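Local coordinates for uncharacterized protein DSY3957 (Desulfitobacterium hafniense, PDB 3HXL) that probably serves as a tail sheath protein of a phage or phage-like particle, the subunit of the contractile tube around the tail core, at residues P239-Y243 against E244-S248; T315-N319 against Q320-E324; I347-L350 against D351-N355; N388-D392 against I393-K397. One frame throughout, in Å; residues are numbered along the deposited sequence.

Contact 1: residues P239-Y243 against E244-S248; sequences PAADY and EGVIS
The ring of Tyr243 lies over the peptide that joins Glu244 to Gly245. Gly245 N sits 3.2 Å above the ring plane, offset toward the rim. Tyr243 CG is anti to the backbone N (chi1 -180°), which swings the ring beside the carbonyl carbon and so over Glu244 C and Gly245 N. Glu244 bends at chi2 and brings its carboxylate above the CD1-CE1 rim of the ring, on the face that Gly245 N also covers. Glu244 CD is 3.6 Å from Tyr243 CE1. Ring and carboxylate planes are 42° apart. A water bridges their ends, giving protons to Tyr243 OH and to Glu244 OE2, the latter at 2.9 Å. Each end also has a partner outside: Asp225 for the Tyr243 hydroxyl, Lys337 in a salt bridge for Glu244. Ala241 CB rests on Val246, 3.8 Å from CG1. Ser248 OG stands 3.7 Å from Pro239 CD and is hydrogen-bonded to Tyr238 N. The backbone is closed by Val246 N to Tyr243 O, 3.0 Å, with the donor above the carbonyl plane. The arrangement is a type I beta turn from Tyr243 to Val246, between the 3-10 segment 239-241, with Asp242 after it, and strand 246-255.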
loop_
_atom_site.group_PDB
_atom_site.type_symbol
_atom_site.label_atom_id
_atom_site.label_comp_id
_atom_site.label_asym_id
_atom_site.label_seq_id
_atom_site.Cartn_x
_atom_site.Cartn_y
_atom_site.Cartn_z
ATOM N N PRO A 239 10.992 -14.789 8.540
ATOM C CA PRO A 239 12.395 -14.407 8.389
ATOM C C PRO A 239 13.118 -15.312 7.388
ATOM O O PRO A 239 14.197 -14.977 6.903
ATOM C CB PRO A 239 12.940 -14.539 9.806
ATOM C CG PRO A 239 12.105 -15.633 10.386
ATOM C CD PRO A 239 10.724 -15.274 9.904
ATOM N N ALA A 240 12.510 -16.452 7.071
ATOM C CA ALA A 240 13.112 -17.391 6.128
ATOM C C ALA A 240 13.332 -16.767 4.748
ATOM O O ALA A 240 14.098 -17.292 3.931
ATOM C CB ALA A 240 12.236 -18.655 6.004
ATOM N N ALA A 241 12.655 -15.652 4.484
ATOM C CA ALA A 241 12.789 -14.962 3.203
ATOM C C ALA A 241 14.253 -14.579 2.942
ATOM O O ALA A 241 14.715 -14.608 1.798
ATOM C CB ALA A 241 11.900 -13.701 3.186
ATOM N N ASP A 242 14.962 -14.202 4.008
ATOM C CA ASP A 242 16.380 -13.824 3.938
ATOM C C ASP A 242 16.674 -12.990 2.690
ATOM O O ASP A 242 17.589 -13.287 1.918
ATOM C CB ASP A 242 17.236 -15.102 3.968
ATOM C CG ASP A 242 18.734 -14.824 4.000
ATOM O OD1 ASP A 242 19.146 -13.731 4.444
ATOM O OD2 ASP A 242 19.505 -15.726 3.598
ATOM N N TYR A 243 15.889 -11.931 2.516
ATOM C CA TYR A 243 16.010 -11.057 1.362
ATOM C C TYR A 243 15.690 -9.610 1.756
ATOM O O TYR A 243 14.741 -9.366 2.505
ATOM C CB TYR A 243 15.053 -11.550 0.279
ATOM C CG TYR A 243 15.075 -10.730 -0.990
ATOM C CD1 TYR A 243 16.264 -10.533 -1.691
ATOM C CD2 TYR A 243 13.908 -10.144 -1.483
ATOM C CE1 TYR A 243 16.294 -9.765 -2.853
ATOM C CE2 TYR A 243 13.927 -9.373 -2.650
ATOM C CZ TYR A 243 15.127 -9.193 -3.322
ATOM O OH TYR A 243 15.172 -8.427 -4.453
ATOM N N GLU A 244 16.484 -8.663 1.254
ATOM C CA GLU A 244 16.298 -7.239 1.578
ATOM C C GLU A 244 14.977 -6.668 1.074
ATOM O O GLU A 244 14.553 -5.582 1.491
ATOM C CB GLU A 244 17.454 -6.392 1.016
ATOM C CG GLU A 244 17.544 -6.364 -0.509
ATOM C CD GLU A 244 18.458 -7.454 -1.058
ATOM O OE1 GLU A 244 18.727 -8.430 -0.327
ATOM O OE2 GLU A 244 18.902 -7.327 -2.216
ATOM N N GLY A 245 14.321 -7.393 0.177
ATOM C CA GLY A 245 13.055 -6.919 -0.344
ATOM C C GLY A 245 11.886 -7.331 0.531
ATOM O O GLY A 245 10.742 -6.979 0.252
ATOM N N VAL A 246 12.166 -8.068 1.603
ATOM C CA VAL A 246 11.104 -8.532 2.493
ATOM C C VAL A 246 11.305 -8.166 3.961
ATOM O O VAL A 246 12.357 -8.424 4.534
ATOM C CB VAL A 246 10.947 -10.073 2.423
ATOM C CG1 VAL A 246 9.880 -10.532 3.402
ATOM C CG2 VAL A 246 10.599 -10.496 1.009
ATOM N N ILE A 247 10.290 -7.552 4.562
ATOM C CA ILE A 247 10.346 -7.200 5.973
ATOM C C ILE A 247 9.428 -8.181 6.692
ATOM O O ILE A 247 8.309 -8.430 6.245
ATOM C CB ILE A 247 9.846 -5.751 6.225
ATOM C CG1 ILE A 247 10.809 -4.755 5.568
ATOM C CG2 ILE A 247 9.740 -5.494 7.725
ATOM C CD1 ILE A 247 10.253 -3.328 5.453
ATOM N N SER A 248 9.909 -8.752 7.791
ATOM C CA SER A 248 9.124 -9.723 8.557
ATOM C C SER A 248 8.777 -9.238 9.965
ATOM O O SER A 248 9.642 -9.168 10.839
ATOM C CB SER A 248 9.885 -11.051 8.659
ATOM O OG SER A 248 9.132 -12.026 9.363
HETATM O O HOH W 1 17.214 -5.903 -4.119
#

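Contact 2: residues T315-N319 against Q320-E324; sequences TASDN and QALVE
This is a beta hairpin with a two-residue loop, Asp318 and Asn319, in a type I' turn from Ser317 to Gln320 that joins two antiparallel strands. Both loop residues have positive phi. Thr315 and Leu322 form a hydrogen-bonded pair. Thr315 N gives to Leu322 O at 2.8 Å, in the carbonyl plane, and Leu322 N returns a bond to Thr315 O. Next to the turn, Ser317 N bonds to Gln320 O at 2.9 Å. Ala316 and Ala321 make the non-hydrogen-bonded pair between them, and Ala316 CA also sends a CA-H...O contact to Gln320 O. Thr315, Ser317, Gln320 and Leu322 share one face. There Leu322 CD2 meets Ser317 CB at 4.0 Å. The Thr315 hydroxyl gives its proton to Glu324 OE1 at 2.6 Å, a short bond on the anti lone pair of the carboxylate. Glu324 turns back to it through a bend at chi2 (63°). At the turn end a water donates to Ser317 O, 2.8 Å away, and to Gln320 OE1. Ile303 of helix 300-308 covers both Thr315 and Glu324, and Leu307 of that helix also packs on Glu324. Along strand 320-323, Ala321 bonds through its backbone to Tyr288, and Val323 to Tyr285 and Gln286.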
loop_
_atom_site.group_PDB
_atom_site.type_symbol
_atom_site.label_atom_id
_atom_site.label_comp_id
_atom_site.label_asym_id
_atom_site.label_seq_id
_atom_site.Cartn_x
_atom_site.Cartn_y
_atom_site.Cartn_z
ATOM N N THR A 315 9.032 -3.244 20.737
ATOM C CA THR A 315 9.428 -3.396 22.128
ATOM C C THR A 315 8.706 -2.316 22.926
ATOM O O THR A 315 8.651 -1.154 22.506
ATOM C CB THR A 315 10.962 -3.231 22.294
ATOM O OG1 THR A 315 11.636 -4.246 21.535
ATOM C CG2 THR A 315 11.362 -3.350 23.761
ATOM N N ALA A 316 8.136 -2.702 24.062
ATOM C CA ALA A 316 7.402 -1.756 24.903
ATOM C C ALA A 316 8.358 -0.872 25.693
ATOM O O ALA A 316 9.364 -1.347 26.212
ATOM C CB ALA A 316 6.479 -2.509 25.856
ATOM N N SER A 317 8.038 0.416 25.778
ATOM C CA SER A 317 8.868 1.370 26.507
ATOM C C SER A 317 8.102 2.662 26.769
ATOM O O SER A 317 7.555 3.257 25.844
ATOM C CB SER A 317 10.134 1.677 25.705
ATOM O OG SER A 317 10.881 2.726 26.303
ATOM N N ASP A 318 8.044 3.081 28.030
ATOM C CA ASP A 318 7.354 4.319 28.395
ATOM C C ASP A 318 5.936 4.382 27.804
ATOM O O ASP A 318 5.522 5.405 27.258
ATOM C CB ASP A 318 8.183 5.520 27.917
ATOM C CG ASP A 318 7.683 6.846 28.471
ATOM O OD1 ASP A 318 7.624 6.990 29.713
ATOM O OD2 ASP A 318 7.359 7.747 27.662
ATOM N N ASN A 319 5.206 3.277 27.924
ATOM C CA ASN A 319 3.837 3.166 27.426
ATOM C C ASN A 319 3.700 3.341 25.916
ATOM O O ASN A 319 2.695 3.864 25.425
ATOM C CB ASN A 319 2.923 4.165 28.138
ATOM C CG ASN A 319 2.886 3.949 29.637
ATOM O OD1 ASN A 319 2.626 2.840 30.109
ATOM N ND2 ASN A 319 3.144 5.009 30.395
ATOM N N GLN A 320 4.714 2.892 25.184
ATOM C CA GLN A 320 4.697 2.964 23.732
ATOM C C GLN A 320 5.263 1.672 23.156
ATOM O O GLN A 320 5.947 0.923 23.851
ATOM C CB GLN A 320 5.527 4.150 23.235
ATOM C CG GLN A 320 5.038 5.505 23.723
ATOM C CD GLN A 320 5.778 6.652 23.064
ATOM O OE1 GLN A 320 7.011 6.664 23.015
ATOM N NE2 GLN A 320 5.029 7.632 22.556
ATOM N N ALA A 321 4.950 1.414 21.891
ATOM C CA ALA A 321 5.439 0.236 21.185
ATOM C C ALA A 321 6.477 0.768 20.202
ATOM O O ALA A 321 6.126 1.302 19.155
ATOM C CB ALA A 321 4.296 -0.435 20.430
ATOM N N LEU A 322 7.752 0.645 20.544
ATOM C CA LEU A 322 8.799 1.144 19.668
ATOM C C LEU A 322 9.364 0.091 18.731
ATOM O O LEU A 322 9.456 -1.083 19.085
ATOM C CB LEU A 322 9.935 1.733 20.499
ATOM C CG LEU A 322 9.776 3.172 21.010
ATOM C CD1 LEU A 322 8.366 3.442 21.474
ATOM C CD2 LEU A 322 10.780 3.405 22.123
ATOM N N VAL A 323 9.720 0.519 17.526
ATOM C CA VAL A 323 10.331 -0.382 16.562
ATOM C C VAL A 323 11.723 -0.612 17.136
ATOM O O VAL A 323 12.479 0.342 17.339
ATOM C CB VAL A 323 10.451 0.275 15.165
ATOM C CG1 VAL A 323 11.289 -0.605 14.243
ATOM C CG2 VAL A 323 9.059 0.471 14.569
ATOM N N GLU A 324 12.057 -1.869 17.412
ATOM C CA GLU A 324 13.366 -2.191 17.980
ATOM C C GLU A 324 14.455 -1.768 17.008
ATOM O O GLU A 324 15.355 -1.000 17.357
ATOM C CB GLU A 324 13.464 -3.697 18.265
ATOM C CG GLU A 324 14.785 -4.158 18.896
ATOM C CD GLU A 324 15.050 -3.556 20.275
ATOM O OE1 GLU A 324 14.092 -3.393 21.061
ATOM O OE2 GLU A 324 16.225 -3.263 20.580
HETATM O O HOH W 2 8.528 5.642 24.778
#

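Contact 3: residues I347-L350 against D351-N355; sequences IRVL and DGINN
Asp351 packs one turn along from Ile347, its carboxylate against the CG2 methyl of that residue. Asp351 OD2 comes within 3.2 Å of Ile347 CG2, and the two side chains run at a slant to each other. CG of Asp351 is anti to its carbonyl carbon (chi1 -72°). The carboxylate is thereby turned back toward the preceding turn, with Asp351 CG 3.0 Å from Ile347 O. Behind this contact, Asp351 N gives to Ile347 O at 2.7 Å, the donor tilted 22° from the carbonyl plane. The next bonds follow the same i to i+4 pattern: Gly352 N to Arg348 O, Ile353 N to Val349 O at 3.0 Å, and Asn354 N to Leu350 O. On another side of the helix, Ile353 lays its CD1 methyl against Leu350 CD2, 4.3 Å away, and its CG1 lies 3.3 Å from Val349 O.

Outward from this shell, Arg224 holds Asp351 OD2 in a salt bridge, which probably steadies the carboxylate as an anion. Arg348 reaches away from the turn to a salt bridge with Asp326 and a hydrogen bond to Glu281 O. Asn354 ND2 is taken by Gly228 O. Ile353 meets Tyr386 of helix 373-392. The arrangement is that of a regular alpha-helix, here part of helix 344-364 in the sheath C-terminal region, with polar links to Arg224 and Gly228, others through Arg348 to Asp326 and Glu281, and apolar packing against helix 373-392.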
loop_
_atom_site.group_PDB
_atom_site.type_symbol
_atom_site.label_atom_id
_atom_site.label_comp_id
_atom_site.label_asym_id
_atom_site.label_seq_id
_atom_site.Cartn_x
_atom_site.Cartn_y
_atom_site.Cartn_z
ATOM N N ILE A 347 17.991 0.717 2.197
ATOM C CA ILE A 347 17.220 0.263 1.047
ATOM C C ILE A 347 16.448 1.429 0.411
ATOM O O ILE A 347 16.356 1.520 -0.815
ATOM C CB ILE A 347 16.233 -0.864 1.447
ATOM C CG1 ILE A 347 17.017 -2.092 1.917
ATOM C CG2 ILE A 347 15.350 -1.245 0.257
ATOM C CD1 ILE A 347 18.066 -2.586 0.926
ATOM N N ARG A 348 15.892 2.319 1.232
ATOM C CA ARG A 348 15.165 3.463 0.686
ATOM C C ARG A 348 16.068 4.370 -0.142
ATOM O O ARG A 348 15.672 4.832 -1.214
ATOM C CB ARG A 348 14.501 4.294 1.795
ATOM C CG ARG A 348 13.226 3.676 2.383
ATOM C CD ARG A 348 12.509 4.643 3.354
ATOM N NE ARG A 348 13.022 4.622 4.727
ATOM C CZ ARG A 348 12.805 3.636 5.597
ATOM N NH1 ARG A 348 12.092 2.573 5.238
ATOM N NH2 ARG A 348 13.277 3.722 6.833
ATOM N N VAL A 349 17.276 4.636 0.337
ATOM C CA VAL A 349 18.155 5.506 -0.432
ATOM C C VAL A 349 18.614 4.838 -1.728
ATOM O O VAL A 349 18.657 5.481 -2.784
ATOM C CB VAL A 349 19.374 5.972 0.392
ATOM C CG1 VAL A 349 20.119 4.793 0.960
ATOM C CG2 VAL A 349 20.289 6.817 -0.491
ATOM N N LEU A 350 18.925 3.548 -1.662
ATOM C CA LEU A 350 19.363 2.824 -2.847
ATOM C C LEU A 350 18.216 2.620 -3.837
ATOM O O LEU A 350 18.411 2.747 -5.051
ATOM C CB LEU A 350 19.976 1.479 -2.455
ATOM C CG LEU A 350 21.238 1.557 -1.593
ATOM C CD1 LEU A 350 21.830 0.163 -1.452
ATOM C CD2 LEU A 350 22.264 2.494 -2.238
ATOM N N ASP A 351 17.022 2.302 -3.336
ATOM C CA ASP A 351 15.874 2.133 -4.227
ATOM C C ASP A 351 15.569 3.492 -4.860
ATOM O O ASP A 351 15.134 3.577 -6.013
ATOM C CB ASP A 351 14.643 1.619 -3.463
ATOM C CG ASP A 351 14.779 0.164 -3.035
ATOM O OD1 ASP A 351 15.806 -0.470 -3.363
ATOM O OD2 ASP A 351 13.851 -0.348 -2.365
ATOM N N GLY A 352 15.805 4.558 -4.099
ATOM C CA GLY A 352 15.566 5.896 -4.618
ATOM C C GLY A 352 16.508 6.198 -5.768
ATOM O O GLY A 352 16.108 6.762 -6.790
ATOM N N ILE A 353 17.773 5.829 -5.597
ATOM C CA ILE A 353 18.770 6.048 -6.637
ATOM C C ILE A 353 18.356 5.268 -7.874
ATOM O O ILE A 353 18.374 5.790 -8.992
ATOM C CB ILE A 353 20.161 5.574 -6.180
ATOM C CG1 ILE A 353 20.712 6.537 -5.124
ATOM C CG2 ILE A 353 21.108 5.481 -7.373
ATOM C CD1 ILE A 353 22.037 6.099 -4.529
ATOM N N ASN A 354 17.978 4.012 -7.668
ATOM C CA ASN A 354 17.554 3.162 -8.775
ATOM C C ASN A 354 16.343 3.734 -9.498
ATOM O O ASN A 354 16.418 4.084 -10.672
ATOM C CB ASN A 354 17.185 1.769 -8.277
ATOM C CG ASN A 354 16.786 0.844 -9.411
ATOM O OD1 ASN A 354 17.622 0.142 -9.975
ATOM N ND2 ASN A 354 15.508 0.864 -9.769
ATOM N N ASN A 355 15.224 3.813 -8.783
ATOM C CA ASN A 355 13.981 4.315 -9.352
ATOM C C ASN A 355 14.115 5.704 -9.967
ATOM O O ASN A 355 13.638 5.936 -11.078
ATOM C CB ASN A 355 12.882 4.310 -8.291
ATOM C CG ASN A 355 12.486 2.902 -7.871
ATOM O OD1 ASN A 355 11.829 2.710 -6.841
ATOM N ND2 ASN A 355 12.876 1.910 -8.669
#

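Contact 4: residues N388-D392 against I393-K397; sequences NTLQD and IDAIK
Leu390 is the bump around which the chain folds back, with Ile393, Ala395 and Ile396 gathered along it. Its CD2 methyl meets Ala395 CB at 3.9 Å and Ile393 CD1 at 4.2 Å. Nearer the backbone, Leu390 CB faces Ile396 CG1. The same CG1 of Ile396 lies 3.8 Å from Gln391 CB, so this branch settles into the hollow between the two helix residues. The Ile396 chi1 of 63° places CG1 between the backbone N and the carbonyl carbon, the branch that reaches back over the helix end. Ile393 uses the same kind of torsion, and its CG1 presses down to 3.2 Å from Leu390 O. Ala395 CB also comes to 3.2 Å from Leu390 O.

Backbone bonds close the shape. Leu390 O takes Ala395 N at 2.8 Å, nearly along the C=O axis, and more weakly Ile396 N. Gln391 O takes Asp394 N at 3.1 Å, with the donor 72° out of the carbonyl plane. Thr389 O still accepts Ile393 N in the helical manner. Leu30 covers Leu390 and Ile393, while Lys397 continues outward to a cation-pi contact with Trp423. This is a Schellman motif, with Asp394 at positive phi as the C-prime residue. It ends helix 373-392 and turns the chain into the loop before strand 405-408.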
loop_
_atom_site.group_PDB
_atom_site.type_symbol
_atom_site.label_atom_id
_atom_site.label_comp_id
_atom_site.label_asym_id
_atom_site.label_seq_id
_atom_site.Cartn_x
_atom_site.Cartn_y
_atom_site.Cartn_z
ATOM N N ASN A 388 24.293 15.275 -4.915
ATOM C CA ASN A 388 24.471 16.400 -4.006
ATOM C C ASN A 388 23.168 16.692 -3.271
ATOM O O ASN A 388 23.180 17.084 -2.105
ATOM C CB ASN A 388 24.948 17.645 -4.763
ATOM C CG ASN A 388 26.417 17.569 -5.125
ATOM O OD1 ASN A 388 27.229 17.054 -4.353
ATOM N ND2 ASN A 388 26.772 18.094 -6.292
ATOM N N THR A 389 22.045 16.490 -3.952
ATOM C CA THR A 389 20.737 16.719 -3.346
ATOM C C THR A 389 20.493 15.714 -2.220
ATOM O O THR A 389 19.898 16.050 -1.193
ATOM C CB THR A 389 19.613 16.591 -4.390
ATOM O OG1 THR A 389 19.810 17.567 -5.418
ATOM C CG2 THR A 389 18.251 16.814 -3.748
ATOM N N LEU A 390 20.952 14.479 -2.416
ATOM C CA LEU A 390 20.792 13.448 -1.397
ATOM C C LEU A 390 21.640 13.795 -0.182
ATOM O O LEU A 390 21.242 13.557 0.958
ATOM C CB LEU A 390 21.219 12.075 -1.933
ATOM C CG LEU A 390 20.248 11.347 -2.865
ATOM C CD1 LEU A 390 20.856 10.027 -3.321
ATOM C CD2 LEU A 390 18.941 11.089 -2.122
ATOM N N GLN A 391 22.816 14.360 -0.430
ATOM C CA GLN A 391 23.707 14.734 0.657
ATOM C C GLN A 391 23.150 15.930 1.422
ATOM O O GLN A 391 23.312 16.021 2.640
ATOM C CB GLN A 391 25.095 15.056 0.108
ATOM C CG GLN A 391 26.137 15.328 1.177
ATOM C CD GLN A 391 27.535 15.404 0.600
ATOM O OE1 GLN A 391 27.800 16.192 -0.309
ATOM N NE2 GLN A 391 28.437 14.582 1.124
ATOM N N ASP A 392 22.488 16.838 0.708
ATOM C CA ASP A 392 21.903 18.020 1.337
ATOM C C ASP A 392 20.776 17.664 2.298
ATOM O O ASP A 392 20.567 18.353 3.297
ATOM C CB ASP A 392 21.359 18.993 0.288
ATOM C CG ASP A 392 22.450 19.611 -0.560
ATOM O OD1 ASP A 392 23.550 19.873 -0.025
ATOM O OD2 ASP A 392 22.202 19.851 -1.761
ATOM N N ILE A 393 20.033 16.601 1.989
ATOM C CA ILE A 393 18.937 16.180 2.854
ATOM C C ILE A 393 19.415 15.138 3.845
ATOM O O ILE A 393 18.611 14.473 4.499
ATOM C CB ILE A 393 17.759 15.580 2.062
ATOM C CG1 ILE A 393 18.186 14.276 1.385
ATOM C CG2 ILE A 393 17.255 16.591 1.038
ATOM C CD1 ILE A 393 17.031 13.520 0.768
ATOM N N ASP A 394 20.733 15.003 3.942
ATOM C CA ASP A 394 21.360 14.060 4.857
ATOM C C ASP A 394 20.976 12.595 4.614
ATOM O O ASP A 394 20.829 11.821 5.565
ATOM C CB ASP A 394 21.042 14.452 6.307
ATOM C CG ASP A 394 21.543 15.846 6.662
ATOM O OD1 ASP A 394 22.759 16.105 6.512
ATOM O OD2 ASP A 394 20.723 16.686 7.097
ATOM N N ALA A 395 20.806 12.225 3.345
ATOM C CA ALA A 395 20.479 10.844 2.977
ATOM C C ALA A 395 21.803 10.096 2.821
ATOM O O ALA A 395 21.909 8.912 3.142
ATOM C CB ALA A 395 19.688 10.809 1.671
ATOM N N ILE A 396 22.811 10.801 2.310
ATOM C CA ILE A 396 24.144 10.232 2.148
ATOM C C ILE A 396 25.147 11.229 2.700
ATOM O O ILE A 396 24.797 12.370 3.000
ATOM C CB ILE A 396 24.501 9.958 0.670
ATOM C CG1 ILE A 396 24.534 11.273 -0.115
ATOM C CG2 ILE A 396 23.488 8.977 0.068
ATOM C CD1 ILE A 396 25.044 11.129 -1.542
ATOM N N LYS A 397 26.396 10.806 2.822
ATOM C CA LYS A 397 27.428 11.679 3.345
ATOM C C LYS A 397 28.752 11.431 2.654
ATOM O O LYS A 397 28.928 10.430 1.964
ATOM C CB LYS A 397 27.582 11.450 4.848
ATOM C CG LYS A 397 27.832 9.996 5.213
ATOM C CD LYS A 397 27.742 9.787 6.714
ATOM C CE LYS A 397 27.986 8.334 7.084
ATOM N NZ LYS A 397 29.348 7.893 6.687
#

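All four contacts are local and lie in series along the chain, so none nests in or crosses another. Contact 1 closes the loop between strands 232-236 and 246-255. Contact 2 is the hairpin of strands 314-317 and 320-323. Both belong to the subtilisin-like domain. Contacts 3 and 4 belong to the sheath C-terminal domain: one is a run within helix 344-364, the other ends helix 373-392. Contact 3 bridges contacts 1 and 4. Its Ile347 CD1 packs on Glu244 CB of contact 1 at 3.9 Å, and its Val349 and Ile353 pack on Ile396 and Leu390 of contact 4. Contact 2 stands apart, its nearest atoms about 8 Å from contact 1.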